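Local structure of TOG array regulator of axonemal microtubules protein 1 (Mus musculus, 5DN7) at residues L75-N79 with F80-H84; V122-Q125 with E126-I130; F131-L134 with M135-G139; T172-S175 with E176-D179; G216-N219 with V220-K223. The protein binds microtubules and promotes their polymerization through its TOG domains, of which this chain is the second, takes part in ciliogenesis and is required for regulation of cilium length. All coordinates share one frame; numbering follows the deposited sequence.

Contact 1 of 5, residues L75-N79 with F80-H84; sequences LDDSN and FKVVH
At the N-terminal cap of helix 80-97, in a predicted HEAT repeat of the TOG domain, Asn79 closes the loop onto the first helical turn. Its OD1 accepts from Lys81 N at 3.2 Å, a weak but fairly straight capping bond (165°). With CG anti to the backbone N (chi1 173°), the amide swings forward over the turn, which also lays ND2 against Val82 CG2, 3.3 Å away. The backbone O of Asn79 takes two more N-H groups: Val83 N, in the carbonyl plane at 3.3 Å, and Val82 N, whose bond is weak and bent. Just before the cap, Asp77 makes an Asx turn. Its OD1 receives Asn79 N at 2.9 Å through the anti lone pair, and this holds the carboxylate across the isopropyl group of Val82, with OD2 3.5 Å from CG1. OD2 also forms a salt bridge with Arg40, so the aspartate ties the loop both to the helix start and to helix 40-52. On the buried side, Leu75 crosses Val83 at about a right angle, CD2 resting 3.9 Å from CG1, while Val83 CG2 packs on Asp77 O. The turn thus joins helix 61-74 to helix 80-97: Val82 and Asn79 face Thr41 of helix 40-52, and Val83 leans on Val115 and on Ile123 of helix 121-138.

Contact 2 of 5, residues V122-Q125 with E126-I130; sequences VIKQ and EYMKI
Four successive i to i+4 bonds, from Glu126 N to Val122 O through Lys129 N to Gln125 O, carry the backbone as regular alpha-helix, here the first half of helix 121-138 in a predicted HEAT repeat of the TOG domain. Tyr127 folds back along this helix: with chi1 at 67°, CG sits between the backbone N and the carbonyl carbon, and the ring lies over the preceding turn. One ring face receives Lys124 CA in a CH-pi contact, 3.6 Å from the centroid and 19° off the ring normal. Lys124 CG reaches the phenol end, 3.6 Å from Tyr127 OH, and Ile123 CG2 touches CD2 of the ring at 3.8 Å. The hydroxyl is hydrogen-bonded to Glu161 of helix 156-172, and the lysine has a cation-pi partner in Phe258. On another side of the helix, Gln125 NE2 bonds Gln256, while a water sits 2.8 Å from Gln125 OE1 and 2.7 Å from Glu126 OE2, between the two side chains. Glu126 bends at chi2, and its carboxylate meets the extended Lys129 in a salt bridge: NZ lies 3.0 Å from OE2, approaching from above the carboxylate plane, 41° out of it.

Contact 3 of 5, residues F131-L134 with M135-G139; sequences FLKL and MKEVG
Backbone hydrogen bonds come first: Phe131 O, Leu132 O, Lys133 O and Leu134 O receive the N-H groups of Met135, Lys136, Glu137 and Val138 in turn. The last is nearly straight, Val138 N to Leu134 O at 3.0 Å and 173°, and Leu134 O takes a second, weak bond from Glu137 N. Beyond it the helix stops. Gly139 turns to a positive phi of 87°, a backbone conformation that suits glycine, and its N gives a weak bond to Met135 O.

Charged chains run over the outer side. Lys133 and Lys136 cross with their aliphatic parts pressed together, CD of the first only 3.5 Å from CE of the second, tighter than usual for two carbons. Their ammonium groups remain 4.7 Å apart, NZ to NZ. Glu137 lies alongside Lys133, pointing the same way, its OE1 also 4.7 Å from Lys133 NZ; at that range it would probably ease the lysine pair without forming a salt bridge.

Apolar contact is lighter. The extended Met135 runs back along the helix, its SD in a loose touch 4.5 Å from Leu132 CD2. Phe131 and Met135 continue onto Ile165 of helix 156-172, and Leu134 onto Ile109 of helix 105-114. This is the end of a HEAT-type solenoid helix, buried on the faces that meet neighbouring helices and charged outside, with glycine at the turn into helix 140-148.

Contact 4 of 5, residues T172-S175 with E176-D179; sequences TYPS and EDFD
The ring of Phe178 has Ser175 O at its edge, near the plane, and Tyr173 O also in plane at the edge. Tyr173 CB comes in obliquely, 3.6 Å from CE2, and Pro174 O obliquely too, 3.5 Å from CD2. One face of the Tyr173 ring carries the methyl CG2 of Thr172, 3.6 Å above the plane and toward the rim. The carboxylate of Asp177 crosses the same ring at a slant, the planes 39° apart, with OD2 3.7 Å from CD1.

That oxygen also touches the pyrrolidine of Pro174, 3.5 Å from CD, while Glu176 reaches back to the same proline. Its CG stands between the backbone N and the carbonyl carbon (chi1 70°), and a bend at chi2 carries OE1 to 3.5 Å from Pro174 CB. Both carboxylates thus come to the same side of the proline ring, Asp177 near CD and Glu176 near CB.

The loop is folded by a short 3-10 turn. Asp177 N bonds Pro174 O, and Phe178 N bonds Ser175 O, each at 3.1 Å; in both cases the donor stands above the carbonyl plane, about 50° out of it. Ser175 OG is bonded to Ser212 O.

Linking helix 156-172 to helix 180-187, the turn tucks Phe178 against Pro140, Gln141 and Leu144 of helix 140-148, while Tyr173 leans on Met135 and Lys136 of helix 121-138.

Contact 5 of 5, residues G216-N219 with V220-K223; sequences GKTN and VLFK
Thr218 O is gripped by two N-H groups as helix 219-226 begins. Phe222 N bonds it at 3.0 Å, nearly in line with the carbonyl, and Leu221 N adds a weak, bent bond at 2.8 Å (124°). The next carbonyl, Asn219 O, takes Lys223 N at 3.1 Å, so the i to i+4 pattern is under way from the first turn. The same threonine supplies the side-chain contact. Its methyl CG2, anti to the backbone N, extends over one face of the Phe222 ring in a CH-pi contact, 3.9 Å from the centroid and 29° off the normal; the closest ring atom is CZ at 3.4 Å. Thr218 O lies above a ring face as well, toward the rim, so backbone and methyl both border the phenyl group. Leu221 CD1 approaches the methyl more loosely, at 4.2 Å. On another side of the turn, Val220 CG1 reaches Lys217 O at 3.3 Å.

Phe222 and Thr218 pack on Leu245 of helix 237-246, whereas Leu221 goes to Phe206 and Ala210 of helix 196-213, and Val220 to Phe185 of helix 180-187. It is a helix start in the C-terminal part of the TOG domain, its first turn set among helices of the alpha-solenoid.

In the fold
Contacts 2 and 3 divide helix 121-138 between them and lie nearest the middle, their centres about 9 and 10 Å from the centre of the chain; both mix buried side chains with charged ones. The others are loops and helix starts farther out. Contacts 1, 2 and 3 are partly buried, 4 and 5 at the surface. Contact 1 meets contact 2 where His84 packs on Ile123, Val122 and Glu126, and contact 3 meets contact 4 where Tyr173 OH approaches Lys136 N. Contact 5 touches none of them. Side-chain capping marks contact 1, a salt bridge and water contact 2, lysine packing contact 3, a 3-10 turn contact 4; CH-pi contacts recur in 2 and 5.

Contact 1 of 5, residues L75-N79 with F80-H84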
loop_
_atom_site.group_PDB
_atom_site.type_symbol
_atom_site.label_atom_id
_atom_site.label_comp_id
_atom_site.label_asym_id
_atom_site.label_seq_id
_atom_site.Cartn_x
_atom_site.Cartn_y
_atom_site.Cartn_z
ATOM N N LEU A 75 -2.220 -6.406 -14.740
ATOM C CA LEU A 75 -2.015 -6.937 -13.398
ATOM C C LEU A 75 -2.919 -8.138 -13.111
ATOM O O LEU A 75 -2.815 -8.758 -12.056
ATOM C CB LEU A 75 -2.242 -5.853 -12.351
ATOM C CG LEU A 75 -1.273 -4.679 -12.414
ATOM C CD1 LEU A 75 -1.690 -3.633 -11.419
ATOM C CD2 LEU A 75 0.167 -5.138 -12.149
ATOM N N ASP A 76 -3.806 -8.458 -14.047
ATOM C CA ASP A 76 -4.641 -9.655 -13.933
ATOM C C ASP A 76 -3.960 -10.906 -14.459
ATOM O O ASP A 76 -4.505 -12.004 -14.344
ATOM C CB ASP A 76 -5.958 -9.474 -14.682
ATOM C CG ASP A 76 -6.911 -8.566 -13.961
ATOM O OD1 ASP A 76 -7.056 -8.718 -12.723
ATOM O OD2 ASP A 76 -7.514 -7.700 -14.635
ATOM N N ASP A 77 -2.785 -10.736 -15.052
ATOM C CA ASP A 77 -2.057 -11.858 -15.625
ATOM C C ASP A 77 -1.824 -12.970 -14.611
ATOM O O ASP A 77 -1.540 -12.693 -13.440
ATOM C CB ASP A 77 -0.717 -11.397 -16.171
ATOM C CG ASP A 77 -0.288 -12.190 -17.373
ATOM O OD1 ASP A 77 0.226 -13.324 -17.206
ATOM O OD2 ASP A 77 -0.477 -11.671 -18.494
ATOM N N SER A 78 -1.945 -14.219 -15.061
ATOM C CA SER A 78 -1.657 -15.371 -14.203
ATOM C C SER A 78 -0.174 -15.517 -13.948
ATOM O O SER A 78 0.229 -16.120 -12.960
ATOM C CB SER A 78 -2.192 -16.674 -14.813
ATOM O OG SER A 78 -3.610 -16.680 -14.844
ATOM N N ASN A 79 0.633 -14.976 -14.854
ATOM C CA ASN A 79 2.073 -15.040 -14.730
ATOM C C ASN A 79 2.627 -13.888 -13.902
ATOM O O ASN A 79 2.594 -12.742 -14.338
ATOM C CB ASN A 79 2.712 -15.047 -16.118
ATOM C CG ASN A 79 4.218 -14.938 -16.065
ATOM O OD1 ASN A 79 4.856 -15.412 -15.122
ATOM N ND2 ASN A 79 4.805 -14.332 -17.093
ATOM N N PHE A 80 3.175 -14.202 -12.728
ATOM C CA PHE A 80 3.598 -13.161 -11.786
ATOM C C PHE A 80 4.725 -12.304 -12.326
ATOM O O PHE A 80 4.953 -11.234 -11.799
ATOM C CB PHE A 80 4.034 -13.754 -10.437
ATOM C CG PHE A 80 5.437 -14.287 -10.433
ATOM C CD1 PHE A 80 5.705 -15.572 -10.875
ATOM C CD2 PHE A 80 6.491 -13.502 -9.984
ATOM C CE1 PHE A 80 7.017 -16.069 -10.871
ATOM C CE2 PHE A 80 7.784 -13.977 -9.980
ATOM C CZ PHE A 80 8.056 -15.262 -10.418
ATOM N N LYS A 81 5.436 -12.768 -13.351
ATOM C CA LYS A 81 6.545 -11.989 -13.910
ATOM C C LYS A 81 6.015 -10.841 -14.774
ATOM O O LYS A 81 6.617 -9.749 -14.836
ATOM C CB LYS A 81 7.480 -12.881 -14.727
ATOM C CG LYS A 81 8.108 -14.028 -13.930
ATOM C CD LYS A 81 8.782 -15.050 -14.848
ATOM C CE LYS A 81 9.589 -16.078 -14.055
ATOM N NZ LYS A 81 9.821 -17.342 -14.826
ATOM N N VAL A 82 4.889 -11.103 -15.436
ATOM C CA VAL A 82 4.143 -10.065 -16.133
ATOM C C VAL A 82 3.610 -9.048 -15.130
ATOM O O VAL A 82 3.743 -7.853 -15.330
ATOM C CB VAL A 82 2.973 -10.642 -16.949
ATOM C CG1 VAL A 82 2.115 -9.518 -17.500
ATOM C CG2 VAL A 82 3.500 -11.503 -18.080
ATOM N N VAL A 83 3.025 -9.532 -14.041
ATOM C CA VAL A 83 2.550 -8.639 -12.998
ATOM C C VAL A 83 3.689 -7.760 -12.484
ATOM O O VAL A 83 3.536 -6.543 -12.365
ATOM C CB VAL A 83 1.930 -9.424 -11.829
ATOM C CG1 VAL A 83 1.557 -8.482 -10.701
ATOM C CG2 VAL A 83 0.717 -10.195 -12.306
ATOM N N HIS A 84 4.839 -8.382 -12.219
ATOM C CA HIS A 84 6.010 -7.680 -11.707
ATOM C C HIS A 84 6.460 -6.583 -12.665
ATOM O O HIS A 84 6.653 -5.422 -12.254
ATOM C CB HIS A 84 7.166 -8.663 -11.443
ATOM C CG HIS A 84 8.445 -7.988 -11.051
ATOM N ND1 HIS A 84 9.486 -7.795 -11.934
ATOM C CD2 HIS A 84 8.832 -7.425 -9.880
ATOM C CE1 HIS A 84 10.464 -7.149 -11.321
ATOM N NE2 HIS A 84 10.095 -6.910 -10.073
#

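Contact 2 of 5, residues V122-Q125 with E126-I130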
loop_
_atom_site.group_PDB
_atom_site.type_symbol
_atom_site.label_atom_id
_atom_site.label_comp_id
_atom_site.label_asym_id
_atom_site.label_seq_id
_atom_site.Cartn_x
_atom_site.Cartn_y
_atom_site.Cartn_z
ATOM N N VAL A 122 9.263 -9.986 -4.851
ATOM C CA VAL A 122 9.535 -9.014 -5.938
ATOM C C VAL A 122 8.325 -8.060 -6.156
ATOM O O VAL A 122 8.454 -6.810 -6.333
ATOM C CB VAL A 122 9.915 -9.727 -7.277
ATOM C CG1 VAL A 122 11.376 -10.208 -7.251
ATOM C CG2 VAL A 122 8.977 -10.862 -7.574
ATOM N N ILE A 123 7.143 -8.662 -6.064
ATOM C CA ILE A 123 5.899 -7.929 -6.138
ATOM C C ILE A 123 5.824 -6.888 -5.025
ATOM O O ILE A 123 5.669 -5.707 -5.304
ATOM C CB ILE A 123 4.697 -8.887 -6.070
ATOM C CG1 ILE A 123 4.686 -9.768 -7.314
ATOM C CG2 ILE A 123 3.391 -8.124 -5.943
ATOM C CD1 ILE A 123 4.952 -9.010 -8.583
ATOM N N LYS A 124 5.958 -7.335 -3.779
ATOM C CA LYS A 124 5.948 -6.452 -2.618
ATOM C C LYS A 124 6.984 -5.311 -2.721
ATOM O O LYS A 124 6.695 -4.175 -2.329
ATOM C CB LYS A 124 6.177 -7.263 -1.344
ATOM C CG LYS A 124 6.222 -6.409 -0.095
ATOM C CD LYS A 124 6.212 -7.254 1.172
ATOM C CE LYS A 124 6.580 -6.381 2.373
ATOM N NZ LYS A 124 6.934 -7.170 3.615
ATOM N N GLN A 125 8.164 -5.594 -3.271
ATOM C CA GLN A 125 9.144 -4.538 -3.544
ATOM C C GLN A 125 8.504 -3.436 -4.393
ATOM O O GLN A 125 8.539 -2.231 -4.041
ATOM C CB GLN A 125 10.374 -5.078 -4.277
ATOM C CG GLN A 125 11.441 -5.661 -3.389
ATOM C CD GLN A 125 12.551 -6.334 -4.183
ATOM O OE1 GLN A 125 12.485 -6.424 -5.416
ATOM N NE2 GLN A 125 13.564 -6.838 -3.479
ATOM N N GLU A 126 7.915 -3.858 -5.512
ATOM C CA GLU A 126 7.339 -2.834 -6.380
ATOM C C GLU A 126 6.131 -2.106 -5.766
ATOM O O GLU A 126 6.030 -0.866 -5.868
ATOM C CB GLU A 126 6.966 -3.436 -7.733
ATOM C CG GLU A 126 8.184 -3.994 -8.464
ATOM C CD GLU A 126 9.262 -2.939 -8.681
ATOM O OE1 GLU A 126 8.916 -1.753 -8.887
ATOM O OE2 GLU A 126 10.464 -3.287 -8.645
ATOM N N TYR A 127 5.221 -2.819 -5.107
ATOM C CA TYR A 127 4.072 -2.056 -4.631
ATOM C C TYR A 127 4.423 -1.189 -3.414
ATOM O O TYR A 127 3.808 -0.137 -3.216
ATOM C CB TYR A 127 2.842 -2.941 -4.366
ATOM C CG TYR A 127 2.847 -3.953 -3.247
ATOM C CD1 TYR A 127 2.946 -3.571 -1.909
ATOM C CD2 TYR A 127 2.628 -5.307 -3.531
ATOM C CE1 TYR A 127 2.893 -4.519 -0.889
ATOM C CE2 TYR A 127 2.571 -6.254 -2.528
ATOM C CZ TYR A 127 2.701 -5.862 -1.213
ATOM O OH TYR A 127 2.642 -6.823 -0.230
ATOM N N MET A 128 5.419 -1.582 -2.629
ATOM C CA MET A 128 5.871 -0.707 -1.548
ATOM C C MET A 128 6.491 0.573 -2.128
ATOM O O MET A 128 6.245 1.704 -1.606
ATOM C CB MET A 128 6.873 -1.415 -0.628
ATOM C CG MET A 128 6.274 -2.466 0.323
ATOM S SD MET A 128 4.771 -1.912 1.197
ATOM C CE MET A 128 5.311 -0.374 1.972
ATOM N N LYS A 129 7.278 0.415 -3.200
ATOM C CA LYS A 129 7.772 1.623 -3.889
ATOM C C LYS A 129 6.622 2.542 -4.293
ATOM O O LYS A 129 6.629 3.771 -4.012
ATOM C CB LYS A 129 8.591 1.263 -5.131
ATOM C CG LYS A 129 9.982 0.703 -4.838
ATOM C CD LYS A 129 10.546 0.075 -6.110
ATOM C CE LYS A 129 11.922 -0.498 -5.887
ATOM N NZ LYS A 129 12.227 -1.466 -6.979
ATOM N N ILE A 130 5.608 1.945 -4.925
ATOM C CA ILE A 130 4.469 2.757 -5.359
ATOM C C ILE A 130 3.781 3.483 -4.193
ATOM O O ILE A 130 3.609 4.706 -4.237
ATOM C CB ILE A 130 3.442 1.917 -6.125
ATOM C CG1 ILE A 130 4.040 1.486 -7.460
ATOM C CG2 ILE A 130 2.211 2.740 -6.414
ATOM C CD1 ILE A 130 3.456 0.221 -8.010
HETATM O O HOH W 1 11.125 -5.792 -7.810
#

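Contact 3 of 5, residues F131-L134 with M135-G139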
loop_
_atom_site.group_PDB
_atom_site.type_symbol
_atom_site.label_atom_id
_atom_site.label_comp_id
_atom_site.label_asym_id
_atom_site.label_seq_id
_atom_site.Cartn_x
_atom_site.Cartn_y
_atom_site.Cartn_z
ATOM N N PHE A 131 3.394 2.754 -3.149
ATOM C CA PHE A 131 2.692 3.388 -2.033
ATOM C C PHE A 131 3.524 4.496 -1.348
ATOM O O PHE A 131 2.958 5.507 -0.933
ATOM C CB PHE A 131 2.252 2.342 -0.995
ATOM C CG PHE A 131 0.988 1.605 -1.367
ATOM C CD1 PHE A 131 -0.222 2.273 -1.427
ATOM C CD2 PHE A 131 1.012 0.244 -1.662
ATOM C CE1 PHE A 131 -1.387 1.606 -1.777
ATOM C CE2 PHE A 131 -0.158 -0.432 -2.003
ATOM C CZ PHE A 131 -1.363 0.258 -2.064
ATOM N N LEU A 132 4.845 4.308 -1.227
ATOM C CA LEU A 132 5.663 5.336 -0.607
ATOM C C LEU A 132 5.737 6.568 -1.490
ATOM O O LEU A 132 5.696 7.707 -0.982
ATOM C CB LEU A 132 7.074 4.821 -0.297
ATOM C CG LEU A 132 7.096 3.891 0.924
ATOM C CD1 LEU A 132 8.378 3.039 1.000
ATOM C CD2 LEU A 132 6.888 4.707 2.192
ATOM N N LYS A 133 5.835 6.364 -2.806
ATOM C CA LYS A 133 5.787 7.518 -3.709
ATOM C C LYS A 133 4.450 8.288 -3.554
ATOM O O LYS A 133 4.434 9.531 -3.416
ATOM C CB LYS A 133 5.989 7.075 -5.159
ATOM C CG LYS A 133 6.307 8.218 -6.104
ATOM C CD LYS A 133 7.595 8.922 -5.664
ATOM C CE LYS A 133 7.988 10.070 -6.577
ATOM N NZ LYS A 133 9.469 10.332 -6.443
ATOM N N LEU A 134 3.344 7.537 -3.559
ATOM C CA LEU A 134 2.026 8.131 -3.380
ATOM C C LEU A 134 1.984 8.967 -2.108
ATOM O O LEU A 134 1.547 10.108 -2.136
ATOM C CB LEU A 134 0.925 7.070 -3.329
ATOM C CG LEU A 134 0.569 6.303 -4.610
ATOM C CD1 LEU A 134 -0.612 5.374 -4.348
ATOM C CD2 LEU A 134 0.279 7.232 -5.783
ATOM N N MET A 135 2.446 8.399 -0.999
ATOM C CA MET A 135 2.428 9.139 0.260
ATOM C C MET A 135 3.276 10.392 0.202
ATOM O O MET A 135 2.931 11.408 0.802
ATOM C CB MET A 135 2.915 8.276 1.407
ATOM C CG MET A 135 1.974 7.176 1.740
ATOM S SD MET A 135 2.706 6.094 2.940
ATOM C CE MET A 135 1.375 4.907 2.945
ATOM N N LYS A 136 4.405 10.294 -0.490
ATOM C CA LYS A 136 5.277 11.439 -0.656
ATOM C C LYS A 136 4.571 12.560 -1.420
ATOM O O LYS A 136 4.756 13.733 -1.117
ATOM C CB LYS A 136 6.548 11.037 -1.393
ATOM C CG LYS A 136 7.583 12.157 -1.477
ATOM C CD LYS A 136 8.432 12.050 -2.740
ATOM C CE LYS A 136 8.945 10.631 -2.946
ATOM N NZ LYS A 136 9.643 10.075 -1.747
ATOM N N GLU A 137 3.748 12.193 -2.399
ATOM C CA GLU A 137 3.153 13.181 -3.296
ATOM C C GLU A 137 1.852 13.804 -2.766
ATOM O O GLU A 137 1.661 15.015 -2.876
ATOM C CB GLU A 137 2.911 12.555 -4.678
ATOM C CG GLU A 137 4.197 12.281 -5.461
ATOM C CD GLU A 137 4.996 13.563 -5.732
ATOM O OE1 GLU A 137 6.225 13.571 -5.477
ATOM O OE2 GLU A 137 4.389 14.566 -6.189
ATOM N N VAL A 138 0.963 13.000 -2.187
ATOM C CA VAL A 138 -0.304 13.550 -1.697
ATOM C C VAL A 138 -0.465 13.474 -0.175
ATOM O O VAL A 138 -1.525 13.779 0.364
ATOM C CB VAL A 138 -1.501 12.852 -2.381
ATOM C CG1 VAL A 138 -1.202 12.681 -3.859
ATOM C CG2 VAL A 138 -1.817 11.494 -1.744
ATOM N N GLY A 139 0.591 13.091 0.524
ATOM C CA GLY A 139 0.517 13.006 1.968
ATOM C C GLY A 139 -0.010 11.657 2.434
ATOM O O GLY A 139 -0.910 11.079 1.825
#

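Contact 4 of 5, residues T172-S175 with E176-D179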
loop_
_atom_site.group_PDB
_atom_site.type_symbol
_atom_site.label_atom_id
_atom_site.label_comp_id
_atom_site.label_asym_id
_atom_site.label_seq_id
_atom_site.Cartn_x
_atom_site.Cartn_y
_atom_site.Cartn_z
ATOM N N THR A 172 7.509 6.328 8.678
ATOM C CA THR A 172 8.187 7.171 7.702
ATOM C C THR A 172 7.898 8.680 7.907
ATOM O O THR A 172 8.724 9.532 7.575
ATOM C CB THR A 172 7.779 6.758 6.273
ATOM O OG1 THR A 172 8.103 5.381 6.091
ATOM C CG2 THR A 172 8.475 7.603 5.210
ATOM N N TYR A 173 6.735 8.985 8.475
ATOM C CA TYR A 173 6.235 10.347 8.582
ATOM C C TYR A 173 6.011 10.736 10.034
ATOM O O TYR A 173 5.643 9.893 10.846
ATOM C CB TYR A 173 4.940 10.491 7.773
ATOM C CG TYR A 173 5.192 10.372 6.296
ATOM C CD1 TYR A 173 5.695 11.450 5.589
ATOM C CD2 TYR A 173 4.973 9.173 5.608
ATOM C CE1 TYR A 173 5.956 11.361 4.239
ATOM C CE2 TYR A 173 5.249 9.068 4.246
ATOM C CZ TYR A 173 5.737 10.179 3.571
ATOM O OH TYR A 173 6.016 10.139 2.221
ATOM N N PRO A 174 6.225 12.026 10.370
ATOM C CA PRO A 174 6.015 12.496 11.749
ATOM C C PRO A 174 4.553 12.377 12.217
ATOM O O PRO A 174 3.647 12.339 11.395
ATOM C CB PRO A 174 6.446 13.979 11.689
ATOM C CG PRO A 174 6.311 14.367 10.255
ATOM C CD PRO A 174 6.586 13.125 9.447
ATOM N N SER A 175 4.350 12.338 13.529
ATOM C CA SER A 175 3.030 12.182 14.135
ATOM C C SER A 175 1.976 13.173 13.639
ATOM O O SER A 175 0.797 12.823 13.501
ATOM C CB SER A 175 3.140 12.321 15.652
ATOM O OG SER A 175 3.687 11.151 16.225
ATOM N N GLU A 176 2.390 14.411 13.395
ATOM C CA GLU A 176 1.430 15.455 13.090
ATOM C C GLU A 176 0.901 15.357 11.665
ATOM O O GLU A 176 -0.039 16.043 11.328
ATOM C CB GLU A 176 2.043 16.851 13.333
ATOM C CG GLU A 176 3.114 17.255 12.348
ATOM C CD GLU A 176 4.507 16.894 12.818
ATOM O OE1 GLU A 176 4.636 16.077 13.783
ATOM O OE2 GLU A 176 5.475 17.444 12.219
ATOM N N ASP A 177 1.503 14.517 10.824
ATOM C CA ASP A 177 0.955 14.284 9.488
ATOM C C ASP A 177 -0.288 13.383 9.541
ATOM O O ASP A 177 -0.968 13.199 8.543
ATOM C CB ASP A 177 2.003 13.652 8.569
ATOM C CG ASP A 177 3.079 14.630 8.148
ATOM O OD1 ASP A 177 3.046 15.772 8.647
ATOM O OD2 ASP A 177 3.966 14.241 7.342
ATOM N N PHE A 178 -0.568 12.830 10.712
ATOM C CA PHE A 178 -1.652 11.868 10.868
ATOM C C PHE A 178 -2.723 12.344 11.834
ATOM O O PHE A 178 -2.439 13.035 12.823
ATOM C CB PHE A 178 -1.121 10.516 11.374
ATOM C CG PHE A 178 -0.159 9.863 10.450
ATOM C CD1 PHE A 178 -0.611 9.135 9.356
ATOM C CD2 PHE A 178 1.207 9.997 10.653
ATOM C CE1 PHE A 178 0.284 8.534 8.493
ATOM C CE2 PHE A 178 2.110 9.385 9.795
ATOM C CZ PHE A 178 1.652 8.659 8.712
ATOM N N ASP A 179 -3.951 11.942 11.545
ATOM C CA ASP A 179 -5.045 12.007 12.509
ATOM C C ASP A 179 -5.037 10.677 13.262
ATOM O O ASP A 179 -5.651 9.693 12.824
ATOM C CB ASP A 179 -6.380 12.250 11.801
ATOM C CG ASP A 179 -7.522 12.495 12.767
ATOM O OD1 ASP A 179 -7.445 12.070 13.939
ATOM O OD2 ASP A 179 -8.517 13.124 12.339
#

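Contact 5 of 5, residues G216-N219 with V220-K223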
loop_
_atom_site.group_PDB
_atom_site.type_symbol
_atom_site.label_atom_id
_atom_site.label_comp_id
_atom_site.label_asym_id
_atom_site.label_seq_id
_atom_site.Cartn_x
_atom_site.Cartn_y
_atom_site.Cartn_z
ATOM N N GLY A 216 1.065 10.069 27.208
ATOM C CA GLY A 216 0.000 10.865 27.790
ATOM C C GLY A 216 -1.295 10.853 26.999
ATOM O O GLY A 216 -2.206 11.618 27.305
ATOM N N LYS A 217 -1.381 9.985 25.987
ATOM C CA LYS A 217 -2.591 9.837 25.166
ATOM C C LYS A 217 -2.868 8.423 24.641
ATOM O O LYS A 217 -3.260 8.275 23.490
ATOM C CB LYS A 217 -2.536 10.787 23.959
ATOM C CG LYS A 217 -2.649 12.256 24.291
ATOM C CD LYS A 217 -2.547 13.105 23.055
ATOM C CE LYS A 217 -2.769 14.547 23.416
ATOM N NZ LYS A 217 -2.643 15.420 22.222
ATOM N N THR A 218 -2.690 7.402 25.479
ATOM C CA THR A 218 -2.990 6.007 25.119
ATOM C C THR A 218 -4.478 5.687 25.344
ATOM O O THR A 218 -5.049 4.660 24.861
ATOM C CB THR A 218 -2.105 5.038 25.939
ATOM O OG1 THR A 218 -0.727 5.344 25.712
ATOM C CG2 THR A 218 -2.363 3.585 25.574
ATOM N N ASN A 219 -5.097 6.656 25.978
ATOM C CA ASN A 219 -6.452 6.563 26.409
ATOM C C ASN A 219 -7.342 6.328 25.197
ATOM O O ASN A 219 -8.265 5.605 25.260
ATOM C CB ASN A 219 -6.826 7.860 27.116
ATOM C CG ASN A 219 -6.146 8.004 28.467
ATOM O OD1 ASN A 219 -5.746 7.027 29.075
ATOM N ND2 ASN A 219 -6.002 9.219 28.935
ATOM N N VAL A 220 -7.025 6.969 24.106
ATOM C CA VAL A 220 -7.772 6.925 22.868
ATOM C C VAL A 220 -7.608 5.560 22.211
ATOM O O VAL A 220 -8.525 5.087 21.539
ATOM C CB VAL A 220 -7.329 8.056 21.902
ATOM C CG1 VAL A 220 -5.879 7.924 21.558
ATOM C CG2 VAL A 220 -8.154 8.027 20.642
ATOM N N LEU A 221 -6.458 4.918 22.443
ATOM C CA LEU A 221 -6.207 3.577 21.932
ATOM C C LEU A 221 -7.081 2.576 22.647
ATOM O O LEU A 221 -7.594 1.617 22.039
ATOM C CB LEU A 221 -4.739 3.171 22.098
ATOM C CG LEU A 221 -3.737 3.783 21.130
ATOM C CD1 LEU A 221 -2.361 3.229 21.402
ATOM C CD2 LEU A 221 -4.155 3.493 19.704
ATOM N N PHE A 222 -7.250 2.789 23.949
ATOM C CA PHE A 222 -8.153 1.898 24.682
ATOM C C PHE A 222 -9.636 2.126 24.315
ATOM O O PHE A 222 -10.438 1.180 24.315
ATOM C CB PHE A 222 -7.926 2.050 26.180
ATOM C CG PHE A 222 -6.520 1.708 26.605
ATOM C CD1 PHE A 222 -5.805 0.724 25.941
ATOM C CD2 PHE A 222 -5.899 2.397 27.638
ATOM C CE1 PHE A 222 -4.505 0.407 26.320
ATOM C CE2 PHE A 222 -4.595 2.085 28.021
ATOM C CZ PHE A 222 -3.903 1.088 27.356
ATOM N N LYS A 223 -10.009 3.339 23.968
ATOM C CA LYS A 223 -11.317 3.575 23.442
ATOM C C LYS A 223 -11.492 2.883 22.094
ATOM O O LYS A 223 -12.511 2.314 21.845
ATOM C CB LYS A 223 -11.589 5.059 23.303
ATOM C CG LYS A 223 -11.446 5.805 24.617
ATOM C CD LYS A 223 -12.198 7.111 24.658
ATOM C CE LYS A 223 -11.291 8.280 24.934
ATOM N NZ LYS A 223 -11.522 9.347 23.934
#